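Long-range contacts in glutamine cyclotransferase (Xanthomonas campestris, PDB 3MBR), which probably catalyses the cyclisation of N-terminal glutamine residues of peptides to pyroglutamate, and carries a bound calcium ion: residues D114-Y118 with K128-L134; T123-R127 with G138-V142; T202-G208 with V220-W225. The protein carries 1 engineered substitution. All coordinates share one frame; numbering follows the deposited sequence.

Overall arrangement
The chain folds into a five-bladed beta-propeller around a central calcium ion, and the three contacts lie in two of its blades. Interaction 1 comes first, where D114-Y118 meets K128-L134 and closes the loop between strands 117-120 and 125-129. Interaction 2 closes the loop between 125-129 and 136-144; it opens before interaction 1 has closed, so the two cross along the chain. They share strand 125-129, the middle one of the three, and K128 N probably bonds to G138 O between them. Interaction 3 follows in series, closing a hairpin of strands 206-212 and 217-222 on the opposite side of the chain's centre, about 12 Å from interaction 1 at the nearest atoms.

Interaction 1: residues D114-Y118 with K128-L134; sequences DSHLY and KLDPDTL
S115 begins the contact with its backbone: S115 O lies 3.2 Å from P131 CD and equally close to CG, where the second segment leaves its strand. Here strands 117-120 and 125-129 of one propeller blade form an antiparallel hairpin, and the contact runs from their paired ends into the loops beyond. In the second of these loops D130 OD1 accepts from T133 N, closing an Asx motif around P131 and D132, and also from T133 OG1.

H116 takes the extended side chain of K128 over one face of its imidazole. K128 CE sits 3.9 Å from the ring centroid, 25° off the normal, a CH-pi contact displaced toward the rim. With its CG anti to the backbone N (chi1 -171°) and the chain straight beyond, K128 places CG against H116 CB and carries CE past the ring.

L117 pairs with L129 through two backbone bonds, L117 N to L129 O at 3.0 Å and L129 N to L117 O at 2.8 Å. Its side chain turns to the face it shares with L129, opposite to that of Y118 and K128, and CB packs beside L129 CB. Its methyls take separate partners: CD2 faces P131 CG at 4.2 Å, and CD1 crosses to L134 CD2 at 3.6 Å. W73 of strand 67-73, in the neighbouring blade, lies against both L117 and P131.

Y118, opposite K128 in a non-hydrogen-bonded pair, shares its face of the sheet, and the two side chains run alongside each other in the same direction. The tyrosine ring also stacks with W157, and its hydroxyl is hydrogen-bonded to D113. At that end Y118 OH is 3.5 Å from K128 CE, the methylene that also lies over the H116 ring.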
# COMPACT_ATOMS: atom_id res chain seq x y z
N ASP A 114 -4.78 7.01 13.18
CA ASP A 114 -5.97 6.69 14.03
C ASP A 114 -7.20 7.55 13.81
O ASP A 114 -8.21 7.37 14.51
CB ASP A 114 -5.63 6.60 15.53
CG ASP A 114 -4.92 7.78 16.01
OD1 ASP A 114 -4.44 7.74 17.19
OD2 ASP A 114 -4.85 8.77 15.23
N SER A 115 -7.15 8.49 12.88
CA SER A 115 -8.27 9.40 12.70
C SER A 115 -8.66 9.55 11.24
O SER A 115 -9.83 9.83 10.96
CB SER A 115 -7.88 10.80 13.19
OG SER A 115 -7.61 10.73 14.58
N HIS A 116 -7.71 9.37 10.31
CA HIS A 116 -7.97 9.74 8.91
C HIS A 116 -7.42 8.70 7.97
O HIS A 116 -6.50 7.95 8.33
CB HIS A 116 -7.29 11.04 8.48
CG HIS A 116 -7.89 12.21 9.17
ND1 HIS A 116 -7.42 12.62 10.39
CD2 HIS A 116 -9.00 12.93 8.90
CE1 HIS A 116 -8.16 13.65 10.81
NE2 HIS A 116 -9.13 13.85 9.93
N LEU A 117 -7.96 8.70 6.76
CA LEU A 117 -7.33 7.90 5.70
C LEU A 117 -6.44 8.81 4.90
O LEU A 117 -6.65 10.04 4.89
CB LEU A 117 -8.42 7.36 4.72
CG LEU A 117 -9.61 6.68 5.36
CD1 LEU A 117 -10.48 6.18 4.23
CD2 LEU A 117 -9.25 5.58 6.33
N TYR A 118 -5.44 8.23 4.26
CA TYR A 118 -4.48 8.93 3.37
C TYR A 118 -4.51 8.23 2.03
O TYR A 118 -4.41 7.04 1.96
CB TYR A 118 -3.06 8.91 4.00
CG TYR A 118 -3.03 9.62 5.31
CD1 TYR A 118 -3.34 8.95 6.49
CD2 TYR A 118 -2.69 10.95 5.36
CE1 TYR A 118 -3.38 9.65 7.74
CE2 TYR A 118 -2.66 11.63 6.55
CZ TYR A 118 -3.01 10.98 7.76
OH TYR A 118 -2.97 11.68 8.99
N LYS A 128 -6.11 13.65 2.46
CA LYS A 128 -6.47 13.16 3.80
C LYS A 128 -8.01 13.12 3.85
O LYS A 128 -8.68 14.14 3.58
CB LYS A 128 -5.88 14.10 4.82
CG LYS A 128 -5.94 13.71 6.27
CD LYS A 128 -5.15 14.81 7.11
CE LYS A 128 -4.97 14.49 8.57
NZ LYS A 128 -4.70 15.76 9.41
N LEU A 129 -8.57 11.95 4.15
CA LEU A 129 -10.02 11.75 4.03
C LEU A 129 -10.65 11.44 5.36
O LEU A 129 -10.05 10.76 6.21
CB LEU A 129 -10.31 10.57 3.08
CG LEU A 129 -9.62 10.54 1.69
CD1 LEU A 129 -10.05 9.26 0.94
CD2 LEU A 129 -9.96 11.77 0.88
N ASP A 130 -11.89 11.92 5.54
CA ASP A 130 -12.63 11.53 6.66
C ASP A 130 -13.08 10.04 6.49
O ASP A 130 -13.66 9.74 5.46
CB ASP A 130 -13.90 12.46 6.71
CG ASP A 130 -14.83 12.05 7.82
OD1 ASP A 130 -15.99 11.70 7.52
OD2 ASP A 130 -14.35 12.07 8.99
N PRO A 131 -12.81 9.15 7.46
CA PRO A 131 -13.13 7.74 7.20
C PRO A 131 -14.60 7.45 7.02
O PRO A 131 -14.95 6.63 6.15
CB PRO A 131 -12.62 7.05 8.46
CG PRO A 131 -11.47 7.96 8.92
CD PRO A 131 -12.01 9.28 8.70
N ASP A 132 -15.47 8.13 7.76
CA ASP A 132 -16.91 7.79 7.61
C ASP A 132 -17.57 8.31 6.36
O ASP A 132 -18.47 7.67 5.83
CB ASP A 132 -17.73 8.30 8.79
CG ASP A 132 -17.50 7.47 10.08
OD1 ASP A 132 -18.09 7.93 11.12
OD2 ASP A 132 -16.85 6.40 10.08
N THR A 133 -17.21 9.51 5.94
CA THR A 133 -17.88 10.07 4.79
C THR A 133 -17.04 9.97 3.54
O THR A 133 -17.54 10.22 2.47
CB THR A 133 -18.15 11.56 4.94
OG1 THR A 133 -16.90 12.24 5.15
CG2 THR A 133 -19.10 11.81 6.15
N LEU A 134 -15.74 9.65 3.69
CA LEU A 134 -14.82 9.70 2.57
C LEU A 134 -14.61 11.04 1.97
O LEU A 134 -13.93 11.15 0.94
CB LEU A 134 -15.11 8.64 1.51
CG LEU A 134 -14.89 7.34 2.32
CD1 LEU A 134 -15.96 6.35 2.32
CD2 LEU A 134 -13.56 6.81 2.44

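Interaction 2: residues T123-R127 with G138-V142; sequences TAVIR and GSIKV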
# COMPACT_ATOMS: atom_id res chain seq x y z
N THR A 123 -0.31 11.47 -8.10
CA THR A 123 0.32 12.81 -8.05
C THR A 123 1.12 12.96 -6.75
O THR A 123 1.15 12.01 -5.95
CB THR A 123 -0.71 13.98 -8.16
OG1 THR A 123 -1.38 14.10 -6.90
CG2 THR A 123 -1.77 13.76 -9.28
N ALA A 124 1.75 14.12 -6.52
CA ALA A 124 2.57 14.38 -5.31
C ALA A 124 1.70 14.86 -4.14
O ALA A 124 2.20 15.12 -3.04
CB ALA A 124 3.75 15.37 -5.59
N VAL A 125 0.41 14.99 -4.40
CA VAL A 125 -0.48 15.51 -3.31
C VAL A 125 -1.27 14.31 -2.73
O VAL A 125 -2.17 13.75 -3.43
CB VAL A 125 -1.42 16.55 -3.88
CG1 VAL A 125 -2.42 17.00 -2.82
CG2 VAL A 125 -0.62 17.70 -4.40
N ILE A 126 -0.93 13.89 -1.52
CA ILE A 126 -1.73 12.87 -0.80
C ILE A 126 -2.98 13.53 -0.15
O ILE A 126 -2.88 14.57 0.55
CB ILE A 126 -0.89 12.29 0.32
CG1 ILE A 126 0.36 11.58 -0.22
CG2 ILE A 126 -1.68 11.37 1.26
CD1 ILE A 126 1.24 11.20 0.78
N ARG A 127 -4.12 12.91 -0.40
CA ARG A 127 -5.41 13.40 0.15
C ARG A 127 -5.64 12.80 1.54
O ARG A 127 -5.49 11.60 1.77
CB ARG A 127 -6.55 13.02 -0.78
CG ARG A 127 -6.34 13.33 -2.30
CD ARG A 127 -7.50 12.77 -3.17
NE ARG A 127 -7.28 12.85 -4.63
CZ ARG A 127 -8.13 12.45 -5.60
NH1 ARG A 127 -9.36 12.00 -5.35
NH2 ARG A 127 -7.74 12.54 -6.89
N GLY A 138 -8.17 17.40 4.01
CA GLY A 138 -6.84 17.98 4.06
C GLY A 138 -5.96 17.35 3.01
O GLY A 138 -6.44 16.60 2.18
N SER A 139 -4.71 17.81 2.96
CA SER A 139 -3.72 17.17 2.08
C SER A 139 -2.31 17.33 2.57
O SER A 139 -2.03 18.11 3.48
CB SER A 139 -3.87 17.70 0.67
OG SER A 139 -3.70 19.10 0.64
N ILE A 140 -1.42 16.57 1.96
CA ILE A 140 0.01 16.65 2.24
C ILE A 140 0.67 16.69 0.87
O ILE A 140 0.52 15.74 0.04
CB ILE A 140 0.54 15.39 2.99
CG1 ILE A 140 -0.04 15.29 4.42
CG2 ILE A 140 2.10 15.42 3.07
CD1 ILE A 140 0.02 13.88 5.02
N LYS A 141 1.45 17.76 0.63
CA LYS A 141 2.27 17.81 -0.57
C LYS A 141 3.62 17.22 -0.24
O LYS A 141 4.30 17.71 0.64
CB LYS A 141 2.46 19.25 -1.03
CG LYS A 141 2.87 19.32 -2.48
CD LYS A 141 4.35 19.00 -2.77
CE LYS A 141 4.77 19.67 -4.10
NZ LYS A 141 3.99 19.09 -5.26
N VAL A 142 3.95 16.11 -0.90
CA VAL A 142 5.17 15.39 -0.60
C VAL A 142 6.32 15.94 -1.43
O VAL A 142 6.24 16.06 -2.64
CB VAL A 142 4.97 13.92 -0.87
CG1 VAL A 142 6.19 13.15 -0.41
CG2 VAL A 142 3.72 13.44 -0.11
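I126 and V142 press together on the buried side of this strand pair: I126 CD1 crosses onto V142 CG2 at 3.5 Å, tighter than ordinary methyl packing. The isoleucine reaches there with CG1 anti to its carbonyl carbon (chi1 -62°) and the branch extended beyond. Next to them I126 CB faces I140 CB at 4.3 Å, and Y118 of the preceding strand packs on both isoleucines. In the backbone, I126 N to I140 O and I140 N to I126 O are both 2.8 Å, while V142 N meets A124 O at 2.9 Å in a straight bond (180°).

Strands 125-129 and 136-144 are the antiparallel outer part of a beta-propeller blade, and their 125-127 and 138-141 portions run at 153° to each other. The opposite face, carrying V125, R127, S139 and K141, is looser and more open to solvent. There V125 CG1 touches S139 CB at 3.8 Å, but V125 CG2 stands 4.3 Å from K141 CG. K141 bends at chi2 and chi4, which brings NZ back to A124 CB at 3.7 Å. R127 turns its guanidinium away from strand 136-144, to a salt bridge with D121 and a hydrogen bond to P104 O.

Interaction 3: residues T202-G208 with V220-W225; sequences TNDVLNG and VTGKRW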
# COMPACT_ATOMS: atom_id res chain seq x y z
N THR A 202 2.91 -2.29 -14.27
CA THR A 202 2.19 -3.56 -14.28
C THR A 202 3.07 -4.78 -14.09
O THR A 202 2.52 -5.91 -13.94
CB THR A 202 1.41 -3.71 -15.62
OG1 THR A 202 2.29 -4.21 -16.66
CG2 THR A 202 0.71 -2.40 -16.09
N ASN A 203 4.42 -4.61 -14.14
CA ASN A 203 5.44 -5.72 -14.11
C ASN A 203 5.62 -6.12 -12.62
O ASN A 203 4.83 -5.70 -11.83
CB ASN A 203 6.76 -5.29 -14.79
CG ASN A 203 6.66 -5.34 -16.28
OD1 ASN A 203 7.19 -4.48 -16.97
ND2 ASN A 203 5.95 -6.37 -16.83
N ASP A 204 6.73 -6.79 -12.22
CA ASP A 204 6.76 -7.31 -10.81
C ASP A 204 7.27 -6.28 -9.77
O ASP A 204 8.32 -6.50 -9.08
CB ASP A 204 7.57 -8.65 -10.77
CG ASP A 204 6.98 -9.76 -11.66
OD1 ASP A 204 7.56 -10.91 -11.67
OD2 ASP A 204 5.97 -9.53 -12.38
N VAL A 205 6.57 -5.14 -9.71
CA VAL A 205 6.98 -4.03 -8.88
C VAL A 205 6.55 -4.32 -7.46
O VAL A 205 5.54 -5.04 -7.18
CB VAL A 205 6.35 -2.69 -9.28
CG1 VAL A 205 6.98 -2.12 -10.60
CG2 VAL A 205 4.85 -2.78 -9.39
N LEU A 206 7.28 -3.74 -6.49
CA LEU A 206 6.82 -3.69 -5.08
C LEU A 206 5.49 -2.97 -5.08
O LEU A 206 5.33 -1.92 -5.76
CB LEU A 206 7.89 -2.94 -4.23
CG LEU A 206 7.77 -3.16 -2.69
CD1 LEU A 206 9.10 -2.90 -1.97
CD2 LEU A 206 6.73 -2.32 -2.01
N ASN A 207 4.53 -3.50 -4.36
CA ASN A 207 3.21 -2.88 -4.42
C ASN A 207 2.44 -3.13 -3.15
O ASN A 207 1.24 -2.82 -3.07
CB ASN A 207 2.43 -3.34 -5.65
CG ASN A 207 1.61 -2.29 -6.22
OD1 ASN A 207 1.63 -2.21 -7.45
ND2 ASN A 207 0.79 -1.63 -5.44
N GLY A 208 3.06 -3.70 -2.11
CA GLY A 208 2.33 -3.99 -0.87
C GLY A 208 3.26 -3.66 0.28
O GLY A 208 4.39 -4.23 0.30
N VAL A 220 6.76 -6.41 3.17
CA VAL A 220 6.68 -5.91 1.83
C VAL A 220 6.52 -7.05 0.81
O VAL A 220 7.14 -8.14 0.99
CB VAL A 220 7.91 -5.02 1.42
CG1 VAL A 220 8.03 -3.83 2.33
CG2 VAL A 220 9.20 -5.76 1.48
N THR A 221 5.75 -6.85 -0.22
CA THR A 221 5.72 -7.79 -1.33
C THR A 221 5.31 -7.05 -2.59
O THR A 221 5.22 -5.81 -2.59
CB THR A 221 4.78 -8.99 -1.06
OG1 THR A 221 5.07 -10.03 -2.02
CG2 THR A 221 3.30 -8.67 -1.08
N GLY A 222 5.17 -7.75 -3.71
CA GLY A 222 4.83 -7.08 -4.96
C GLY A 222 4.24 -8.03 -5.96
O GLY A 222 3.99 -9.24 -5.65
N LYS A 223 3.94 -7.48 -7.14
CA LYS A 223 3.18 -8.21 -8.13
C LYS A 223 3.90 -9.45 -8.54
O LYS A 223 5.03 -9.42 -9.03
CB LYS A 223 2.94 -7.34 -9.38
CG LYS A 223 2.10 -6.08 -9.03
CD LYS A 223 1.67 -5.39 -10.36
CE LYS A 223 0.90 -4.13 -10.08
NZ LYS A 223 -0.35 -4.30 -9.50
N ARG A 224 3.27 -10.65 -8.32
CA ARG A 224 3.83 -11.93 -8.75
C ARG A 224 5.14 -12.29 -8.00
O ARG A 224 5.85 -13.23 -8.38
CB ARG A 224 4.07 -12.03 -10.26
CG ARG A 224 2.71 -11.78 -10.97
CD ARG A 224 2.63 -12.40 -12.27
NE ARG A 224 3.45 -11.71 -13.18
CZ ARG A 224 3.84 -12.30 -14.33
NH1 ARG A 224 3.46 -13.61 -14.64
NH2 ARG A 224 4.61 -11.63 -15.20
N TRP A 225 5.41 -11.58 -6.89
CA TRP A 225 6.63 -11.94 -6.13
C TRP A 225 6.46 -13.35 -5.54
O TRP A 225 5.38 -13.71 -5.05
CB TRP A 225 6.90 -10.99 -5.00
CG TRP A 225 7.46 -9.66 -5.43
CD1 TRP A 225 7.31 -9.02 -6.64
CD2 TRP A 225 8.19 -8.77 -4.59
NE1 TRP A 225 7.92 -7.78 -6.59
CE2 TRP A 225 8.47 -7.61 -5.35
CE3 TRP A 225 8.60 -8.81 -3.26
CZ2 TRP A 225 9.15 -6.47 -4.81
CZ3 TRP A 225 9.29 -7.71 -2.71
CH2 TRP A 225 9.56 -6.58 -3.46
O HOH W 1 6.15 -9.00 -15.04
O HOH W 2 8.37 -12.57 -9.51
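T221 O is gripped by two successive amides, N207 N at 3.0 Å and G208 N at 3.1 Å. The first comes in the carbonyl plane on a lone pair, the second from well above that plane; this is a classic beta bulge, which shifts the register by one residue between L206 and G208. T221 N returns a bond to G208 O. Next to the bulge, where L206 pairs with G222, G222 CA makes a CA-H...O contact of 3.1 Å to V205 O, which also accepts from K223 N.

From G222 to W225 the chain makes a type II turn, and its side chains clasp D204. W225 NE1 donates to D204 O over 2.8 Å; the acceptor lies near the indole plane, but the N-H arrives 64° out of the carbonyl plane. Farther along the same ring CZ2 packs on L206 CB at 3.8 Å, while one indole face lies over the T221-G222 peptide.

D204 OD2 forms a long, weak salt bridge to R224 NE (3.4 Å), the carboxylate and guanidinium nearly perpendicular at 88°. A water donating to D204 OD2 accepts from R224 NH2 and N203 ND2, so the pair is also bridged by water; a second water links D204 OD1 to R224 O. K223 runs the other way, its CD against N203 O at 3.5 Å, its chain extended to CE and then bent (chi4 -68°) near N207 OD1, where NZ forms a salt bridge with E24 and a hydrogen bond to T23 O.

Strand 206-212 is the innermost of its blade, with G208 CA about 6 Å from the calcium ion; outward follow strands 217-222 and 227-233, then the N-terminal strand 9-16, which completes the blade and closes the propeller ring.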